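PDB 1J3N: 3-oxoacyl-(acyl-carrier protein) synthase II from Thermus thermophilus, which probably catalyses the condensation of an acyl group with malonyl-acyl-carrier protein, the chain-lengthening step of fatty acid synthesis. Local coordinates for residues Ile251-Asp263 and Phe396-Val408. Sequence-based numbering, arbitrary orientation.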
ATOM      1  N   ILE A 251      18.067   1.153  22.802  1.00 25.77           N
ATOM      2  CA  ILE A 251      17.712   0.227  21.735  1.00 27.01           C
ATOM      3  C   ILE A 251      16.969  -0.980  22.302  1.00 27.67           C
ATOM      4  O   ILE A 251      17.466  -1.671  23.194  1.00 27.90           O
ATOM      5  CB  ILE A 251      18.980  -0.218  20.980  1.00 25.31           C
ATOM      6  CG1 ILE A 251      19.598   0.995  20.285  1.00 25.59           C
ATOM      7  CG2 ILE A 251      18.657  -1.319  19.989  1.00 24.64           C
ATOM      8  CD1 ILE A 251      20.958   0.731  19.689  1.00 24.77           C
ATOM      9  N   TYR A 252      15.769  -1.218  21.785  1.00 26.24           N
ATOM     10  CA  TYR A 252      14.940  -2.324  22.243  1.00 26.79           C
ATOM     11  C   TYR A 252      15.371  -3.650  21.639  1.00 26.11           C
ATOM     12  O   TYR A 252      15.318  -4.694  22.297  1.00 25.76           O
ATOM     13  CB  TYR A 252      13.485  -2.062  21.882  1.00 25.63           C
ATOM     14  CG  TYR A 252      12.830  -0.986  22.704  1.00 26.79           C
ATOM     15  CD1 TYR A 252      12.562  -1.188  24.060  1.00 27.95           C
ATOM     16  CD2 TYR A 252      12.420   0.209  22.120  1.00 24.89           C
ATOM     17  CE1 TYR A 252      11.888  -0.229  24.809  1.00 29.15           C
ATOM     18  CE2 TYR A 252      11.749   1.174  22.858  1.00 28.07           C
ATOM     19  CZ  TYR A 252      11.481   0.947  24.199  1.00 27.59           C
ATOM     20  OH  TYR A 252      10.776   1.883  24.921  1.00 31.32           O
ATOM     21  N   ALA A 253      15.785  -3.597  20.379  1.00 24.50           N
ATOM     22  CA  ALA A 253      16.222  -4.782  19.653  1.00 24.02           C
ATOM     23  C   ALA A 253      16.634  -4.390  18.242  1.00 23.30           C
ATOM     24  O   ALA A 253      16.553  -3.221  17.852  1.00 20.86           O
ATOM     25  CB  ALA A 253      15.090  -5.800  19.584  1.00 22.99           C
ATOM     26  N   GLU A 254      17.067  -5.375  17.472  1.00 22.89           N
ATOM     27  CA  GLU A 254      17.460  -5.116  16.101  1.00 23.91           C
ATOM     28  C   GLU A 254      16.517  -5.850  15.153  1.00 23.11           C
ATOM     29  O   GLU A 254      16.168  -7.003  15.390  1.00 22.21           O
ATOM     30  CB  GLU A 254      18.889  -5.596  15.852  1.00 24.34           C
ATOM     31  CG  GLU A 254      19.503  -5.006  14.591  1.00 26.59           C
ATOM     32  CD  GLU A 254      20.721  -5.771  14.104  1.00 29.41           C
ATOM     33  OE1 GLU A 254      21.385  -6.435  14.927  1.00 28.32           O
ATOM     34  OE2 GLU A 254      21.020  -5.694  12.893  1.00 30.46           O
ATOM     35  N   LEU A 255      16.079  -5.169  14.097  1.00 23.59           N
ATOM     36  CA  LEU A 255      15.221  -5.796  13.089  1.00 22.63           C
ATOM     37  C   LEU A 255      16.211  -6.390  12.090  1.00 21.64           C
ATOM     38  O   LEU A 255      16.792  -5.673  11.281  1.00 19.40           O
ATOM     39  CB  LEU A 255      14.327  -4.759  12.399  1.00 22.20           C
ATOM     40  CG  LEU A 255      13.462  -5.238  11.226  1.00 19.74           C
ATOM     41  CD1 LEU A 255      12.697  -6.478  11.615  1.00 19.91           C
ATOM     42  CD2 LEU A 255      12.508  -4.125  10.816  1.00 19.41           C
ATOM     43  N   VAL A 256      16.400  -7.704  12.164  1.00 23.48           N
ATOM     44  CA  VAL A 256      17.360  -8.398  11.308  1.00 23.98           C
ATOM     45  C   VAL A 256      16.811  -9.122  10.072  1.00 24.36           C
ATOM     46  O   VAL A 256      17.537  -9.334   9.094  1.00 24.07           O
ATOM     47  CB  VAL A 256      18.153  -9.420  12.150  1.00 23.95           C
ATOM     48  CG1 VAL A 256      18.875  -8.705  13.285  1.00 26.28           C
ATOM     49  CG2 VAL A 256      17.210 -10.456  12.725  1.00 25.62           C
ATOM     50  N   GLY A 257      15.546  -9.516  10.101  1.00 22.70           N
ATOM     51  CA  GLY A 257      15.011 -10.229   8.955  1.00 22.02           C
ATOM     52  C   GLY A 257      13.620  -9.844   8.508  1.00 22.03           C
ATOM     53  O   GLY A 257      12.773  -9.472   9.319  1.00 23.06           O
ATOM     54  N   PHE A 258      13.394  -9.946   7.202  1.00 22.30           N
ATOM     55  CA  PHE A 258      12.115  -9.626   6.582  1.00 24.56           C
ATOM     56  C   PHE A 258      11.848 -10.682   5.504  1.00 23.06           C
ATOM     57  O   PHE A 258      12.641 -10.858   4.580  1.00 21.36           O
ATOM     58  CB  PHE A 258      12.183  -8.216   5.976  1.00 24.70           C
ATOM     59  CG  PHE A 258      10.932  -7.786   5.254  1.00 25.75           C
ATOM     60  CD1 PHE A 258       9.670  -8.107   5.749  1.00 27.62           C
ATOM     61  CD2 PHE A 258      11.019  -7.010   4.098  1.00 25.46           C
ATOM     62  CE1 PHE A 258       8.508  -7.652   5.101  1.00 24.85           C
ATOM     63  CE2 PHE A 258       9.875  -6.553   3.449  1.00 24.09           C
ATOM     64  CZ  PHE A 258       8.618  -6.872   3.951  1.00 24.54           C
ATOM     65  N   GLY A 259      10.749 -11.413   5.644  1.00 22.44           N
ATOM     66  CA  GLY A 259      10.444 -12.440   4.664  1.00 21.49           C
ATOM     67  C   GLY A 259       9.006 -12.398   4.205  1.00 20.99           C
ATOM     68  O   GLY A 259       8.087 -12.270   5.012  1.00 21.50           O
ATOM     69  N   ARG A 260       8.810 -12.513   2.900  1.00 21.52           N
ATOM     70  CA  ARG A 260       7.476 -12.473   2.333  1.00 21.12           C
ATOM     71  C   ARG A 260       7.234 -13.549   1.289  1.00 21.64           C
ATOM     72  O   ARG A 260       8.162 -14.016   0.632  1.00 24.00           O
ATOM     73  CB  ARG A 260       7.223 -11.102   1.717  1.00 19.57           C
ATOM     74  CG  ARG A 260       7.013 -10.005   2.744  1.00 20.38           C
ATOM     75  CD  ARG A 260       6.737  -8.694   2.051  1.00 19.09           C
ATOM     76  NE  ARG A 260       7.821  -8.342   1.143  1.00 17.38           N
ATOM     77  CZ  ARG A 260       7.869  -7.219   0.431  1.00 19.61           C
ATOM     78  NH1 ARG A 260       6.883  -6.336   0.525  1.00 16.37           N
ATOM     79  NH2 ARG A 260       8.907  -6.975  -0.366  1.00 12.97           N
ATOM     80  N   SER A 261       5.971 -13.928   1.139  1.00 20.04           N
ATOM     81  CA  SER A 261       5.580 -14.928   0.171  1.00 19.89           C
ATOM     82  C   SER A 261       4.079 -14.780  -0.093  1.00 20.46           C
ATOM     83  O   SER A 261       3.406 -13.970   0.553  1.00 20.28           O
ATOM     84  CB  SER A 261       5.877 -16.329   0.708  1.00 20.43           C
ATOM     85  OG  SER A 261       4.818 -16.796   1.522  1.00 22.22           O
ATOM     86  N   ALA A 262       3.566 -15.552  -1.048  1.00 16.71           N
ATOM     87  CA  ALA A 262       2.147 -15.523  -1.378  1.00 16.75           C
ATOM     88  C   ALA A 262       1.623 -16.947  -1.416  1.00 17.97           C
ATOM     89  O   ALA A 262       2.295 -17.860  -1.905  1.00 16.46           O
ATOM     90  CB  ALA A 262       1.906 -14.834  -2.734  1.00 14.80           C
ATOM     91  N   ASP A 263       0.435 -17.136  -0.857  1.00 20.15           N
ATOM     92  CA  ASP A 263      -0.203 -18.445  -0.841  1.00 22.53           C
ATOM     93  C   ASP A 263      -0.581 -18.810  -2.263  1.00 23.77           C
ATOM     94  O   ASP A 263      -0.452 -19.968  -2.676  1.00 23.74           O
ATOM     95  CB  ASP A 263      -1.486 -18.413  -0.003  1.00 24.57           C
ATOM     96  CG  ASP A 263      -1.248 -18.715   1.456  1.00 23.81           C
ATOM     97  OD1 ASP A 263      -0.090 -18.979   1.837  1.00 27.16           O
ATOM     98  OD2 ASP A 263      -2.236 -18.694   2.220  1.00 27.48           O
ATOM     99  N   PHE A 396      -5.502 -12.264   4.476  1.00 29.53           N
ATOM    100  CA  PHE A 396      -6.548 -12.575   3.510  1.00 29.11           C
ATOM    101  C   PHE A 396      -5.916 -12.189   2.172  1.00 29.34           C
ATOM    102  O   PHE A 396      -5.255 -11.151   2.073  1.00 29.14           O
ATOM    103  CB  PHE A 396      -7.777 -11.685   3.734  1.00 30.84           C
ATOM    104  CG  PHE A 396      -8.723 -12.180   4.793  1.00 32.68           C
ATOM    105  CD1 PHE A 396      -8.266 -12.544   6.052  1.00 33.82           C
ATOM    106  CD2 PHE A 396     -10.091 -12.238   4.537  1.00 33.36           C
ATOM    107  CE1 PHE A 396      -9.156 -12.960   7.044  1.00 35.12           C
ATOM    108  CE2 PHE A 396     -10.988 -12.651   5.522  1.00 36.29           C
ATOM    109  CZ  PHE A 396     -10.517 -13.013   6.780  1.00 34.23           C
ATOM    110  N   GLY A 397      -6.123 -13.010   1.149  1.00 28.11           N
ATOM    111  CA  GLY A 397      -5.539 -12.722  -0.150  1.00 27.78           C
ATOM    112  C   GLY A 397      -4.383 -13.669  -0.387  1.00 27.14           C
ATOM    113  O   GLY A 397      -4.141 -14.108  -1.510  1.00 28.97           O
ATOM    114  N   GLY A 398      -3.676 -13.996   0.690  1.00 25.41           N
ATOM    115  CA  GLY A 398      -2.548 -14.903   0.594  1.00 22.89           C
ATOM    116  C   GLY A 398      -1.218 -14.246   0.889  1.00 22.22           C
ATOM    117  O   GLY A 398      -0.167 -14.875   0.742  1.00 21.98           O
ATOM    118  N   HIS A 399      -1.260 -12.982   1.314  1.00 19.78           N
ATOM    119  CA  HIS A 399      -0.051 -12.230   1.625  1.00 20.53           C
ATOM    120  C   HIS A 399       0.547 -12.689   2.954  1.00 20.69           C
ATOM    121  O   HIS A 399      -0.107 -12.620   3.998  1.00 21.15           O
ATOM    122  CB  HIS A 399      -0.380 -10.738   1.699  1.00 18.39           C
ATOM    123  CG  HIS A 399      -1.284 -10.276   0.607  1.00 18.41           C
ATOM    124  ND1 HIS A 399      -0.818  -9.828  -0.611  1.00 20.00           N
ATOM    125  CD2 HIS A 399      -2.635 -10.244   0.529  1.00 20.15           C
ATOM    126  CE1 HIS A 399      -1.844  -9.540  -1.392  1.00 19.99           C
ATOM    127  NE2 HIS A 399      -2.958  -9.786  -0.724  1.00 20.07           N
ATOM    128  N   ASN A 400       1.794 -13.150   2.904  1.00 19.86           N
ATOM    129  CA  ASN A 400       2.489 -13.624   4.090  1.00 19.76           C
ATOM    130  C   ASN A 400       3.703 -12.747   4.322  1.00 20.87           C
ATOM    131  O   ASN A 400       4.522 -12.561   3.424  1.00 22.08           O
ATOM    132  CB  ASN A 400       2.929 -15.077   3.902  1.00 19.56           C
ATOM    133  CG  ASN A 400       1.771 -15.990   3.595  1.00 21.47           C
ATOM    134  OD1 ASN A 400       0.817 -16.069   4.365  1.00 25.78           O
ATOM    135  ND2 ASN A 400       1.839 -16.680   2.465  1.00 22.26           N
ATOM    136  N   ALA A 401       3.805 -12.202   5.526  1.00 20.19           N
ATOM    137  CA  ALA A 401       4.920 -11.341   5.886  1.00 22.00           C
ATOM    138  C   ALA A 401       5.417 -11.753   7.268  1.00 21.83           C
ATOM    139  O   ALA A 401       4.632 -11.888   8.212  1.00 22.97           O
ATOM    140  CB  ALA A 401       4.474  -9.877   5.888  1.00 20.01           C
ATOM    141  N   VAL A 402       6.723 -11.956   7.372  1.00 22.65           N
ATOM    142  CA  VAL A 402       7.351 -12.364   8.620  1.00 21.79           C
ATOM    143  C   VAL A 402       8.542 -11.469   8.968  1.00 22.65           C
ATOM    144  O   VAL A 402       9.354 -11.129   8.104  1.00 21.11           O
ATOM    145  CB  VAL A 402       7.857 -13.824   8.519  1.00 23.50           C
ATOM    146  CG1 VAL A 402       8.577 -14.223   9.803  1.00 17.51           C
ATOM    147  CG2 VAL A 402       6.687 -14.754   8.243  1.00 22.10           C
ATOM    148  N   LEU A 403       8.633 -11.082  10.237  1.00 21.48           N
ATOM    149  CA  LEU A 403       9.734 -10.255  10.694  1.00 22.30           C
ATOM    150  C   LEU A 403      10.555 -11.065  11.685  1.00 21.98           C
ATOM    151  O   LEU A 403      10.007 -11.850  12.466  1.00 22.29           O
ATOM    152  CB  LEU A 403       9.224  -8.971  11.372  1.00 20.93           C
ATOM    153  CG  LEU A 403       8.533  -7.919  10.490  1.00 21.63           C
ATOM    154  CD1 LEU A 403       8.152  -6.725  11.341  1.00 22.55           C
ATOM    155  CD2 LEU A 403       9.447  -7.479   9.367  1.00 22.21           C
ATOM    156  N   ALA A 404      11.867 -10.874  11.632  1.00 21.10           N
ATOM    157  CA  ALA A 404      12.795 -11.553  12.521  1.00 22.07           C
ATOM    158  C   ALA A 404      13.507 -10.502  13.360  1.00 22.78           C
ATOM    159  O   ALA A 404      14.140  -9.586  12.828  1.00 21.57           O
ATOM    160  CB  ALA A 404      13.814 -12.359  11.714  1.00 20.06           C
ATOM    161  N   PHE A 405      13.407 -10.648  14.677  1.00 23.20           N
ATOM    162  CA  PHE A 405      14.029  -9.715  15.600  1.00 24.73           C
ATOM    163  C   PHE A 405      15.174 -10.364  16.362  1.00 25.05           C
ATOM    164  O   PHE A 405      15.121 -11.542  16.707  1.00 26.06           O
ATOM    165  CB  PHE A 405      12.981  -9.185  16.580  1.00 23.02           C
ATOM    166  CG  PHE A 405      11.999  -8.227  15.953  1.00 26.32           C
ATOM    167  CD1 PHE A 405      12.399  -6.941  15.584  1.00 25.81           C
ATOM    168  CD2 PHE A 405      10.676  -8.606  15.736  1.00 25.61           C
ATOM    169  CE1 PHE A 405      11.493  -6.044  15.013  1.00 25.72           C
ATOM    170  CE2 PHE A 405       9.761  -7.713  15.163  1.00 25.50           C
ATOM    171  CZ  PHE A 405      10.173  -6.433  14.803  1.00 23.95           C
ATOM    172  N   LYS A 406      16.214  -9.581  16.622  1.00 28.69           N
ATOM    173  CA  LYS A 406      17.378 -10.073  17.349  1.00 31.88           C
ATOM    174  C   LYS A 406      17.583  -9.297  18.643  1.00 32.93           C
ATOM    175  O   LYS A 406      17.537  -8.067  18.648  1.00 32.71           O
ATOM    176  CB  LYS A 406      18.636  -9.951  16.482  1.00 30.78           C
ATOM    177  CG  LYS A 406      19.920 -10.266  17.228  1.00 32.10           C
ATOM    178  CD  LYS A 406      21.153 -10.036  16.366  1.00 31.02           C
ATOM    179  CE  LYS A 406      22.418 -10.310  17.170  1.00 31.13           C
ATOM    180  NZ  LYS A 406      23.647 -10.096  16.357  1.00 33.34           N
ATOM    181  N   ARG A 407      17.799 -10.021  19.739  1.00 34.25           N
ATOM    182  CA  ARG A 407      18.027  -9.396  21.037  1.00 35.22           C
ATOM    183  C   ARG A 407      19.390  -8.714  21.040  1.00 36.30           C
ATOM    184  O   ARG A 407      20.409  -9.331  20.732  1.00 33.64           O
ATOM    185  CB  ARG A 407      17.974 -10.443  22.157  1.00 37.71           C
ATOM    186  CG  ARG A 407      18.252  -9.881  23.552  1.00 38.75           C
ATOM    187  CD  ARG A 407      18.252 -10.963  24.626  1.00 40.24           C
ATOM    188  NE  ARG A 407      19.282 -11.977  24.406  1.00 44.90           N
ATOM    189  CZ  ARG A 407      20.585 -11.717  24.306  1.00 47.26           C
ATOM    190  NH1 ARG A 407      21.032 -10.472  24.402  1.00 48.60           N
ATOM    191  NH2 ARG A 407      21.446 -12.708  24.116  1.00 48.22           N
ATOM    192  N   VAL A 408      19.397  -7.430  21.381  1.00 37.64           N
ATOM    193  CA  VAL A 408      20.629  -6.656  21.430  1.00 39.26           C
ATOM    194  C   VAL A 408      21.176  -6.677  22.857  1.00 40.29           C
ATOM    195  O   VAL A 408      20.446  -7.151  23.756  1.00 43.53           O
ATOM    196  CB  VAL A 408      20.366  -5.196  20.979  1.00 39.34           C
ATOM    197  CG1 VAL A 408      21.581  -4.324  21.235  1.00 41.33           C
ATOM    198  CG2 VAL A 408      20.024  -5.174  19.504  1.00 39.41           C
ATOM    199  OXT VAL A 408      22.320  -6.230  23.065  1.00 39.83           O
TER
HETATM  200  O   HOH W   1      16.653  -6.885  23.026  1.00 29.43           O
HETATM  201  O   HOH W   2      -1.806 -17.630   4.599  1.00 26.82           O
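Asn400 and Ser261 face each other as an antiparallel hydrogen-bonded pair, and their side chains add to the backbone bonds. Asn400 ND2 spends its two protons on two acceptors: Ser261 OG at 3.1 Å, and Asp263 OD1, also 3.1 Å from Asn400 ND2, which it meets from above the carboxylate plane. CG of Asn400 stands beside its backbone N (chi1 -57°), which turns the amide so that both acceptors lie near its plane. A water gives its protons to Asn400 OD1 and Asp263 OD2, closing a second link; Ser261 OG also bonds to Gly276 O, and Asp263 OD2 to His271 N. A leucine here would probably leave Ser261 OG and Asp263 OD1 without this N-H donor and the water without one of its acceptors. Close by, Asp263 N donates to Gly398 O (2.8 Å), where the positive phi of Gly398 suits glycine.

Farther along, Gly259 and Val402 exchange a pair of N-H···O bonds, the tighter being Val402 N to Gly259 O at 2.7 Å. Next comes a classic beta bulge: Val256 N and Gly257 N both donate to Ala404 O, the former nearly straight along the carbonyl axis but with its own N-H bent (138°). Glycine fits at Gly257 because a CB would collide with Ala404 CB. Beyond the bulge, Glu254 and Lys406 again bond both ways; the carboxylate of Glu254 is salt-bridged to Arg3, while Lys406 NZ stays 4.5 Å from Glu254 OE1, too far for a salt bridge.

Leu255, Phe258, Leu403 and Phe405 share the face opposite Asn400, Ser261 and Glu254: Leu255 CD1 touches Phe405 CE1 at 3.6 Å, and Phe405 packs on helix 343-357. Arg260 there salt-bridges Asp166 of its own chain and Glu179 of the second subunit. Strand 399-406 pairs on with strand 388-394, and the start of strand 253-262 with strand 4-13, as is typical of the thiolase fold of beta-ketoacyl synthases.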